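Local atomic coordinates of putative transcriptional regulator TRANSCRIPTION REGULATOR protein (Rhizobium meliloti, PDB entry 5NLA), a protein that activates transcription as an AraC-like regulator, binding c-di-GMP to control extracellular polysaccharide production. Residues P56-Q59 / F60-W63; D180-G183 / K184-A188; L295-I298 / R299-L303. All blocks are in the same frame, centred on the assembly; numbering follows the deposited sequence.

Interaction 1 of 3, residues P56-Q59 / F60-W63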
ATOM      1  N   PRO A  56       3.770  16.798  20.684  1.00100.43           N
ATOM      2  CA  PRO A  56       5.223  17.078  20.773  1.00100.25           C
ATOM      3  C   PRO A  56       5.640  18.478  20.276  1.00 98.08           C
ATOM      4  O   PRO A  56       4.776  19.318  20.039  1.00100.70           O
ATOM      5  CB  PRO A  56       5.838  15.987  19.877  1.00100.12           C
ATOM      6  CG  PRO A  56       4.889  14.841  19.947  1.00 98.72           C
ATOM      7  CD  PRO A  56       3.514  15.457  20.115  1.00101.39           C
ATOM      8  N   GLN A  57       6.951  18.724  20.140  1.00 95.15           N
ATOM      9  CA  GLN A  57       7.475  19.891  19.389  1.00 92.26           C
ATOM     10  C   GLN A  57       8.472  19.606  18.233  1.00 92.59           C
ATOM     11  O   GLN A  57       8.454  20.340  17.222  1.00 86.74           O
ATOM     12  CB  GLN A  57       8.098  20.902  20.333  1.00 94.43           C
ATOM     13  CG  GLN A  57       8.458  22.223  19.650  1.00 95.15           C
ATOM     14  CD  GLN A  57       7.383  22.720  18.688  1.00 89.17           C
ATOM     15  OE1 GLN A  57       7.615  22.845  17.487  1.00 83.20           O
ATOM     16  NE2 GLN A  57       6.199  22.969  19.213  1.00 88.66           N
ATOM     17  N   GLU A  58       9.346  18.591  18.381  1.00 92.73           N
ATOM     18  CA  GLU A  58      10.155  18.066  17.250  1.00 86.92           C
ATOM     19  C   GLU A  58       9.458  16.855  16.620  1.00 83.44           C
ATOM     20  O   GLU A  58       9.770  15.698  16.869  1.00 82.70           O
ATOM     21  CB  GLU A  58      11.611  17.827  17.629  1.00 86.79           C
ATOM     22  CG  GLU A  58      12.509  19.022  17.289  1.00 89.09           C
ATOM     23  CD  GLU A  58      12.051  20.364  17.890  1.00 93.15           C
ATOM     24  OE1 GLU A  58      11.158  21.022  17.309  1.00 91.13           O
ATOM     25  OE2 GLU A  58      12.609  20.796  18.930  1.00 96.69           O
ATOM     26  N   GLN A  59       8.526  17.213  15.742  1.00 77.91           N
ATOM     27  CA  GLN A  59       7.409  16.397  15.304  1.00 71.77           C
ATOM     28  C   GLN A  59       7.735  15.613  14.027  1.00 70.56           C
ATOM     29  O   GLN A  59       7.157  14.541  13.771  1.00 67.91           O
ATOM     30  CB  GLN A  59       6.227  17.350  15.049  1.00 68.25           C
ATOM     31  CG  GLN A  59       5.890  18.218  16.265  1.00 68.71           C
ATOM     32  CD  GLN A  59       4.948  19.385  16.005  1.00 65.35           C
ATOM     33  OE1 GLN A  59       4.792  19.857  14.893  1.00 61.41           O
ATOM     34  NE2 GLN A  59       4.337  19.862  17.055  1.00 65.92           N
ATOM     35  N   PHE A  60       8.631  16.173  13.211  1.00 69.17           N
ATOM     36  CA  PHE A  60       9.060  15.531  11.987  1.00 65.32           C
ATOM     37  C   PHE A  60       9.765  14.237  12.301  1.00 67.02           C
ATOM     38  O   PHE A  60       9.457  13.202  11.718  1.00 67.90           O
ATOM     39  CB  PHE A  60      10.007  16.417  11.195  1.00 63.80           C
ATOM     40  CG  PHE A  60      10.588  15.722  10.018  1.00 62.40           C
ATOM     41  CD1 PHE A  60       9.780  15.381   8.953  1.00 60.06           C
ATOM     42  CD2 PHE A  60      11.919  15.325  10.004  1.00 64.03           C
ATOM     43  CE1 PHE A  60      10.293  14.710   7.868  1.00 57.99           C
ATOM     44  CE2 PHE A  60      12.436  14.648   8.920  1.00 61.02           C
ATOM     45  CZ  PHE A  60      11.618  14.347   7.856  1.00 58.96           C
ATOM     46  N   ARG A  61      10.723  14.305  13.219  1.00 72.24           N
ATOM     47  CA  ARG A  61      11.432  13.114  13.678  1.00 73.21           C
ATOM     48  C   ARG A  61      10.447  12.006  14.115  1.00 73.16           C
ATOM     49  O   ARG A  61      10.620  10.856  13.723  1.00 77.86           O
ATOM     50  CB  ARG A  61      12.455  13.457  14.776  1.00 77.18           C
ATOM     51  CG  ARG A  61      13.639  14.284  14.265  1.00 80.65           C
ATOM     52  CD  ARG A  61      14.885  14.168  15.139  1.00 84.99           C
ATOM     53  NE  ARG A  61      14.656  14.630  16.509  1.00 90.49           N
ATOM     54  CZ  ARG A  61      14.854  15.873  16.972  1.00 96.56           C
ATOM     55  NH1 ARG A  61      15.298  16.865  16.192  1.00 98.36           N
ATOM     56  NH2 ARG A  61      14.600  16.140  18.253  1.00 99.65           N
ATOM     57  N   SER A  62       9.402  12.349  14.874  1.00 71.24           N
ATOM     58  CA  SER A  62       8.361  11.372  15.231  1.00 68.31           C
ATOM     59  C   SER A  62       7.640  10.852  13.994  1.00 67.06           C
ATOM     60  O   SER A  62       7.532   9.648  13.777  1.00 68.92           O
ATOM     61  CB  SER A  62       7.341  11.967  16.195  1.00 68.54           C
ATOM     62  OG  SER A  62       6.230  11.100  16.326  1.00 67.29           O
ATOM     63  N   TRP A  63       7.148  11.767  13.180  1.00 66.07           N
ATOM     64  CA  TRP A  63       6.499  11.394  11.932  1.00 63.23           C
ATOM     65  C   TRP A  63       7.330  10.423  11.080  1.00 63.06           C
ATOM     66  O   TRP A  63       6.795   9.465  10.508  1.00 62.93           O
ATOM     67  CB  TRP A  63       6.177  12.647  11.125  1.00 61.50           C
ATOM     68  CG  TRP A  63       5.559  12.351   9.830  1.00 57.79           C
ATOM     69  CD1 TRP A  63       6.169  12.350   8.620  1.00 58.42           C
ATOM     70  CD2 TRP A  63       4.216  11.973   9.606  1.00 55.23           C
ATOM     71  NE1 TRP A  63       5.276  12.010   7.644  1.00 56.94           N
ATOM     72  CE2 TRP A  63       4.067  11.771   8.231  1.00 55.44           C
ATOM     73  CE3 TRP A  63       3.112  11.797  10.440  1.00 59.47           C
ATOM     74  CZ2 TRP A  63       2.868  11.395   7.660  1.00 59.05           C
ATOM     75  CZ3 TRP A  63       1.897  11.433   9.870  1.00 60.54           C
ATOM     76  CH2 TRP A  63       1.789  11.232   8.495  1.00 60.21           C
TER
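Arg61 lays one face of its guanidinium over the CB of Glu58. Its NH2 is the nearest atom, 3.5 Å from Glu58 CB. Glu58 CG follows, 3.7 Å from Arg61 NH1. The arginine therefore meets the aliphatic root of the glutamate. The two side chains run side by side in the same direction, and their carboxylate and guanidinium planes stand 66° apart. Glu58 OE2 remains 5.1 Å from Arg61 NH2, so the opposite charges probably attract only weakly. The salt bridge of Arg61 goes from NH1 to OE1 of Glu81.

Beside this pair, the backbone turns into helix 59-67. Trp63 N donates to Gln59 O at 2.8 Å, and the bond is nearly straight, with an N-H...O angle of 173°. This i to i+4 bond belongs to the first turn of the helix, which follows the loop after strand 49-52. Ser62 CB and Trp63 CB also lie near Gln59 O, at 3.5 and 3.4 Å.

The side chain of Gln59 ties the loop to this turn. Its CG is anti to the carbonyl carbon (chi1 -55°), and the rest of the chain is extended. NE2 thus reaches back to Pro56 O, a hydrogen bond of 3.1 Å. The donor stands above the carbonyl plane of Pro56, while the proline oxygen lies close to the amide plane of Gln59. OE1 of Gln59 accepts from Phe85 N. With both ends bound, the buried amide is held against rotation.

Phe85 also receives the aromatic residues of the helix. The ring of Phe60 meets it edge-to-face, and the indole of Trp63 packs against it too. Trp63 further touches Gln102 and Thr104, which joins the helix to strand 97-104 of the larger antiparallel sheet.

Interaction 2 of 3, residues D180-G183 / K184-A188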
ATOM      1  N   ASP A 180      -5.549 -11.545  -8.886  1.00 89.93           N
ATOM      2  CA  ASP A 180      -6.174 -11.996 -10.136  1.00 96.76           C
ATOM      3  C   ASP A 180      -5.884 -11.078 -11.325  1.00 98.77           C
ATOM      4  O   ASP A 180      -5.625 -11.571 -12.421  1.00103.49           O
ATOM      5  CB  ASP A 180      -7.695 -12.172  -9.972  1.00100.18           C
ATOM      6  CG  ASP A 180      -8.077 -13.464  -9.245  1.00103.97           C
ATOM      7  OD1 ASP A 180      -7.193 -14.306  -8.955  1.00101.29           O
ATOM      8  OD2 ASP A 180      -9.288 -13.640  -8.975  1.00108.72           O
ATOM      9  N   ASP A 181      -5.905  -9.760 -11.114  1.00 98.20           N
ATOM     10  CA  ASP A 181      -5.607  -8.807 -12.194  1.00 98.96           C
ATOM     11  C   ASP A 181      -4.183  -8.225 -12.083  1.00 95.65           C
ATOM     12  O   ASP A 181      -3.939  -7.085 -12.465  1.00 96.76           O
ATOM     13  CB  ASP A 181      -6.686  -7.710 -12.249  1.00100.25           C
ATOM     14  CG  ASP A 181      -8.038  -8.230 -12.775  1.00107.53           C
ATOM     15  OD1 ASP A 181      -8.877  -8.689 -11.960  1.00109.12           O
ATOM     16  OD2 ASP A 181      -8.274  -8.152 -14.002  1.00112.82           O
ATOM     17  N   ALA A 182      -3.233  -9.037 -11.617  1.00 94.28           N
ATOM     18  CA  ALA A 182      -1.855  -8.579 -11.367  1.00 90.62           C
ATOM     19  C   ALA A 182      -1.049  -8.237 -12.620  1.00 90.31           C
ATOM     20  O   ALA A 182      -0.070  -7.504 -12.526  1.00 90.52           O
ATOM     21  CB  ALA A 182      -1.097  -9.610 -10.545  1.00 90.58           C
ATOM     22  N   GLY A 183      -1.437  -8.769 -13.776  1.00 92.58           N
ATOM     23  CA  GLY A 183      -0.717  -8.515 -15.022  1.00 95.07           C
ATOM     24  C   GLY A 183      -0.844  -7.067 -15.445  1.00 96.02           C
ATOM     25  O   GLY A 183       0.161  -6.386 -15.685  1.00 96.54           O
ATOM     26  N   LYS A 184      -2.088  -6.600 -15.523  1.00 96.63           N
ATOM     27  CA  LYS A 184      -2.378  -5.196 -15.807  1.00 95.54           C
ATOM     28  C   LYS A 184      -1.861  -4.263 -14.712  1.00 90.55           C
ATOM     29  O   LYS A 184      -1.368  -3.178 -15.009  1.00 91.99           O
ATOM     30  CB  LYS A 184      -3.883  -4.985 -16.029  1.00 98.07           C
ATOM     31  CG  LYS A 184      -4.391  -5.581 -17.338  1.00104.49           C
ATOM     32  CD  LYS A 184      -5.537  -4.770 -17.935  1.00109.24           C
ATOM     33  CE  LYS A 184      -5.760  -5.094 -19.409  1.00114.76           C
ATOM     34  NZ  LYS A 184      -6.768  -4.193 -20.043  1.00116.87           N
ATOM     35  N   LEU A 185      -1.965  -4.689 -13.458  1.00 86.67           N
ATOM     36  CA  LEU A 185      -1.524  -3.875 -12.322  1.00 84.70           C
ATOM     37  C   LEU A 185      -0.005  -3.630 -12.270  1.00 83.71           C
ATOM     38  O   LEU A 185       0.430  -2.581 -11.812  1.00 81.23           O
ATOM     39  CB  LEU A 185      -2.003  -4.490 -10.999  1.00 84.61           C
ATOM     40  CG  LEU A 185      -3.403  -4.130 -10.480  1.00 85.97           C
ATOM     41  CD1 LEU A 185      -4.433  -3.948 -11.586  1.00 89.73           C
ATOM     42  CD2 LEU A 185      -3.885  -5.162  -9.473  1.00 86.26           C
ATOM     43  N   GLU A 186       0.790  -4.601 -12.720  1.00 86.22           N
ATOM     44  CA  GLU A 186       2.249  -4.441 -12.810  1.00 84.21           C
ATOM     45  C   GLU A 186       2.644  -3.443 -13.897  1.00 84.91           C
ATOM     46  O   GLU A 186       3.526  -2.620 -13.684  1.00 88.40           O
ATOM     47  CB  GLU A 186       2.927  -5.790 -13.058  1.00 86.75           C
ATOM     48  CG  GLU A 186       2.951  -6.673 -11.817  1.00 87.27           C
ATOM     49  CD  GLU A 186       3.308  -8.128 -12.093  1.00 88.55           C
ATOM     50  OE1 GLU A 186       3.778  -8.450 -13.207  1.00 88.46           O
ATOM     51  OE2 GLU A 186       3.132  -8.955 -11.170  1.00 88.58           O
ATOM     52  N   GLY A 187       1.983  -3.514 -15.049  1.00 84.92           N
ATOM     53  CA  GLY A 187       2.238  -2.598 -16.153  1.00 85.59           C
ATOM     54  C   GLY A 187       1.767  -1.170 -15.926  1.00 84.88           C
ATOM     55  O   GLY A 187       2.271  -0.239 -16.573  1.00 86.36           O
ATOM     56  N   ALA A 188       0.803  -0.987 -15.018  1.00 81.57           N
ATOM     57  CA  ALA A 188       0.250   0.339 -14.715  1.00 78.73           C
ATOM     58  C   ALA A 188       0.786   0.938 -13.416  1.00 72.91           C
ATOM     59  O   ALA A 188       0.144   1.793 -12.840  1.00 72.92           O
ATOM     60  CB  ALA A 188      -1.273   0.256 -14.659  1.00 79.27           C
TER
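The flat carboxylate of Glu186 has the carbonyl oxygen of Ala182 above it, with Ala182 O 3.5 Å from Glu186 CD. The methyl of Ala182 lies to the same side, with CB 4.3 Å from OE2 of Glu186. This is packing within one turn of the short helix 182-187, which comes shortly after helix 175-178. A chi1 of -74° sets the CG of Glu186 beside its backbone N, and the chain beyond is extended, which carries the carboxylate alongside Ala182. There OE2 forms a salt bridge with NH1 of Arg257. The acid thus joins this helix to helix 251-261.

The same Ala182 oxygen accepts the backbone N-H of Glu186, with Glu186 N 3.0 Å from Ala182 O. One carbonyl oxygen therefore meets both the backbone and the side chain of the glutamate.

The carbonyl of Asp181 is paired with the next residue along. Leu185 N donates to Asp181 O at 3.3 Å. The leucine side chain lies beside the same oxygen, with CG, CD1 and CD2 all near it. Beyond it, the CB of Asp181 comes within 4.4 Å of CD1 of Leu185. Asp181 holds the N-cap position, but its carboxylate makes no capping bond.

Leu185 is buried. It packs on Leu178 of the preceding helix and on Val235. Ala182 rests on Tyr175 of that same helix.

The next two backbone bonds are weak. In the first, Gly187 N donates to Gly183 O at 3.5 Å. Gly187 O is in turn taken by NH2 of Arg239. Ala188 is the first residue to leave helical geometry. The second weak bond still reaches it, running from Ala188 N to Lys184 O at 3.1 Å.

Interaction 3 of 3, residues L295-I298 / R299-L303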
ATOM      1  N   LEU A 295       4.266 -21.692   5.603  1.00 99.86           N
ATOM      2  CA  LEU A 295       3.381 -22.849   5.572  1.00101.13           C
ATOM      3  C   LEU A 295       2.005 -22.435   6.065  1.00100.93           C
ATOM      4  O   LEU A 295       1.008 -22.736   5.423  1.00104.47           O
ATOM      5  CB  LEU A 295       3.934 -24.011   6.408  1.00104.14           C
ATOM      6  CG  LEU A 295       5.198 -24.714   5.895  1.00104.91           C
ATOM      7  CD1 LEU A 295       5.648 -25.776   6.887  1.00107.68           C
ATOM      8  CD2 LEU A 295       4.983 -25.334   4.521  1.00105.28           C
ATOM      9  N   ASN A 296       1.955 -21.723   7.185  1.00 99.18           N
ATOM     10  CA  ASN A 296       0.691 -21.218   7.714  1.00 98.93           C
ATOM     11  C   ASN A 296      -0.065 -20.400   6.661  1.00 95.25           C
ATOM     12  O   ASN A 296      -1.280 -20.521   6.516  1.00 95.12           O
ATOM     13  CB  ASN A 296       0.954 -20.366   8.956  1.00100.25           C
ATOM     14  CG  ASN A 296      -0.318 -19.988   9.690  1.00103.51           C
ATOM     15  OD1 ASN A 296      -0.673 -18.800   9.783  1.00102.52           O
ATOM     16  ND2 ASN A 296      -1.019 -20.999  10.219  1.00105.40           N
ATOM     17  N   TYR A 297       0.678 -19.584   5.923  1.00 92.70           N
ATOM     18  CA  TYR A 297       0.126 -18.732   4.877  1.00 90.27           C
ATOM     19  C   TYR A 297      -0.427 -19.517   3.686  1.00 92.96           C
ATOM     20  O   TYR A 297      -1.502 -19.195   3.181  1.00 92.45           O
ATOM     21  CB  TYR A 297       1.204 -17.763   4.394  1.00 86.11           C
ATOM     22  CG  TYR A 297       0.731 -16.778   3.351  1.00 84.34           C
ATOM     23  CD1 TYR A 297       0.048 -15.611   3.718  1.00 82.49           C
ATOM     24  CD2 TYR A 297       0.977 -16.999   1.994  1.00 84.50           C
ATOM     25  CE1 TYR A 297      -0.378 -14.700   2.760  1.00 80.60           C
ATOM     26  CE2 TYR A 297       0.553 -16.095   1.029  1.00 83.03           C
ATOM     27  CZ  TYR A 297      -0.124 -14.949   1.416  1.00 80.51           C
ATOM     28  OH  TYR A 297      -0.544 -14.067   0.454  1.00 77.64           O
ATOM     29  N   ILE A 298       0.325 -20.513   3.221  1.00 96.18           N
ATOM     30  CA  ILE A 298      -0.105 -21.344   2.089  1.00101.50           C
ATOM     31  C   ILE A 298      -1.369 -22.142   2.448  1.00107.73           C
ATOM     32  O   ILE A 298      -2.275 -22.278   1.619  1.00110.78           O
ATOM     33  CB  ILE A 298       1.034 -22.280   1.590  1.00102.74           C
ATOM     34  CG1 ILE A 298       2.133 -21.450   0.910  1.00100.55           C
ATOM     35  CG2 ILE A 298       0.511 -23.340   0.615  1.00104.73           C
ATOM     36  CD1 ILE A 298       3.445 -22.183   0.708  1.00101.50           C
ATOM     37  N   ARG A 299      -1.422 -22.655   3.677  1.00111.99           N
ATOM     38  CA  ARG A 299      -2.605 -23.356   4.182  1.00117.05           C
ATOM     39  C   ARG A 299      -3.826 -22.432   4.229  1.00116.14           C
ATOM     40  O   ARG A 299      -4.893 -22.811   3.759  1.00118.77           O
ATOM     41  CB  ARG A 299      -2.333 -24.003   5.556  1.00120.61           C
ATOM     42  CG  ARG A 299      -1.811 -25.441   5.494  1.00125.79           C
ATOM     43  CD  ARG A 299      -0.574 -25.632   4.611  1.00125.30           C
ATOM     44  NE  ARG A 299      -0.252 -27.056   4.414  1.00129.69           N
ATOM     45  CZ  ARG A 299       0.663 -27.766   5.088  1.00131.35           C
ATOM     46  NH1 ARG A 299       1.413 -27.224   6.053  1.00128.61           N
ATOM     47  NH2 ARG A 299       0.838 -29.057   4.788  1.00135.27           N
ATOM     48  N   ARG A 300      -3.660 -21.221   4.760  1.00114.14           N
ATOM     49  CA  ARG A 300      -4.744 -20.226   4.757  1.00113.91           C
ATOM     50  C   ARG A 300      -5.188 -19.862   3.342  1.00113.25           C
ATOM     51  O   ARG A 300      -6.379 -19.707   3.091  1.00116.98           O
ATOM     52  CB  ARG A 300      -4.340 -18.948   5.504  1.00110.98           C
ATOM     53  CG  ARG A 300      -5.447 -17.898   5.566  1.00109.70           C
ATOM     54  CD  ARG A 300      -5.368 -17.040   6.823  1.00109.11           C
ATOM     55  NE  ARG A 300      -6.487 -16.094   6.921  1.00109.67           N
ATOM     56  CZ  ARG A 300      -7.685 -16.332   7.473  1.00112.39           C
ATOM     57  NH1 ARG A 300      -7.998 -17.512   8.019  1.00116.30           N
ATOM     58  NH2 ARG A 300      -8.593 -15.359   7.485  1.00111.14           N
ATOM     59  N   ARG A 301      -4.225 -19.719   2.434  1.00111.30           N
ATOM     60  CA  ARG A 301      -4.517 -19.428   1.027  1.00110.56           C
ATOM     61  C   ARG A 301      -5.290 -20.572   0.376  1.00113.56           C
ATOM     62  O   ARG A 301      -6.360 -20.355  -0.207  1.00114.63           O
ATOM     63  CB  ARG A 301      -3.226 -19.150   0.244  1.00110.11           C
ATOM     64  CG  ARG A 301      -2.745 -17.701   0.313  1.00106.59           C
ATOM     65  CD  ARG A 301      -3.559 -16.784  -0.590  1.00105.52           C
ATOM     66  NE  ARG A 301      -4.668 -16.136   0.123  1.00108.30           N
ATOM     67  CZ  ARG A 301      -5.916 -15.964  -0.341  1.00112.32           C
ATOM     68  NH1 ARG A 301      -6.296 -16.391  -1.552  1.00114.64           N
ATOM     69  NH2 ARG A 301      -6.808 -15.327   0.417  1.00112.70           N
ATOM     70  N   ARG A 302      -4.743 -21.782   0.489  1.00112.57           N
ATOM     71  CA  ARG A 302      -5.410 -22.998   0.004  1.00114.52           C
ATOM     72  C   ARG A 302      -6.792 -23.199   0.629  1.00118.18           C
ATOM     73  O   ARG A 302      -7.709 -23.707  -0.035  1.00119.08           O
ATOM     74  CB  ARG A 302      -4.537 -24.243   0.248  1.00114.71           C
ATOM     75  CG  ARG A 302      -3.468 -24.456  -0.813  1.00112.09           C
ATOM     76  CD  ARG A 302      -2.381 -25.410  -0.353  1.00112.12           C
ATOM     77  NE  ARG A 302      -1.444 -25.748  -1.429  1.00111.32           N
ATOM     78  CZ  ARG A 302      -0.301 -26.424  -1.274  1.00111.99           C
ATOM     79  NH1 ARG A 302       0.094 -26.854  -0.072  1.00111.86           N
ATOM     80  NH2 ARG A 302       0.466 -26.669  -2.336  1.00112.62           N
ATOM     81  N   LEU A 303      -6.934 -22.805   1.896  1.00118.36           N
ATOM     82  CA  LEU A 303      -8.217 -22.890   2.589  1.00122.17           C
ATOM     83  C   LEU A 303      -9.231 -21.986   1.905  1.00122.79           C
ATOM     84  O   LEU A 303     -10.350 -22.421   1.630  1.00126.45           O
ATOM     85  CB  LEU A 303      -8.084 -22.542   4.080  1.00122.34           C
ATOM     86  CG  LEU A 303      -9.276 -22.904   4.990  1.00126.56           C
ATOM     87  CD1 LEU A 303      -8.804 -23.422   6.347  1.00126.58           C
ATOM     88  CD2 LEU A 303     -10.253 -21.738   5.165  1.00125.99           C
TER
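On helix 294-306, within the helix-turn-helix region, Arg301 sets its CG over one face of the Tyr297 ring. This CG makes a CH-pi contact 4.1 Å from the centroid of the Tyr297 ring and 26° off the ring normal. The approach is offset toward the rim: Arg301 CG is 3.7 Å from CE2 of Tyr297. The two side chains point the same way, with ring and guanidinium planes 51° apart, so the guanidinium is not stacked on the ring. NH1 of Arg301 makes a salt bridge with Glu176.

One residue further on, Ile298 and Arg302 also lie side by side. The CG2 methyl of Ile298 sits over one face of the Arg302 guanidinium, 3.6 Å from NH1. The arginine chain is extended from CG to NE, and a chi1 of -82° turns CG away from the carbonyl carbon. This brings CD, NE and the guanidinium alongside Ile298 CG2. NE of Arg302 then donates to Leu263 O. An alanine in place of Arg302 is likely to leave that carbonyl without this donor and to take away the cover of the Ile298 CG2 methyl on that side.

Such i to i+4 pairs follow the rise of an alpha helix, and the backbone runs in step with them. Arg301 N donates to Tyr297 O, and Arg302 N to Ile298 O at 2.8 Å. Arg299 N binds Leu295 O at 3.0 Å. Arg299 bends at chi2, and its CD comes 3.4 Å from the same Leu295 O. Its NH1 ends 4.1 Å from CB of Leu295, approached obliquely.

Tyr297 and Ile298 pack the helix against its neighbours. Tyr297 meets Phe288 edge-to-face, and its ring also meets His256. Ile298 packs on Leu268 and on Ile273 of helix 270-275.

The three contacts follow one another along the chain. Interaction 1 spans the loop after strand 49-52 and the start of helix 59-67. Interaction 2 spans the start and length of helix 182-187. Interaction 3 lies on helix 294-306, in the helix-turn-helix region. Centres of interactions 1 and 2 are 37 Å apart, on opposite sides of the chain's centre; those of 1 and 3 are 40 Å apart. Interactions 2 and 3 are closer, about 8 Å between nearest atoms. None touch. Helix 182-187 lies between strands 166-173 and 191-193 of the larger sheet, and Glu186 reaches Arg257 of helix 251-261. Interaction 2 thus links the sheet-rich part to the helical part, which probably binds DNA.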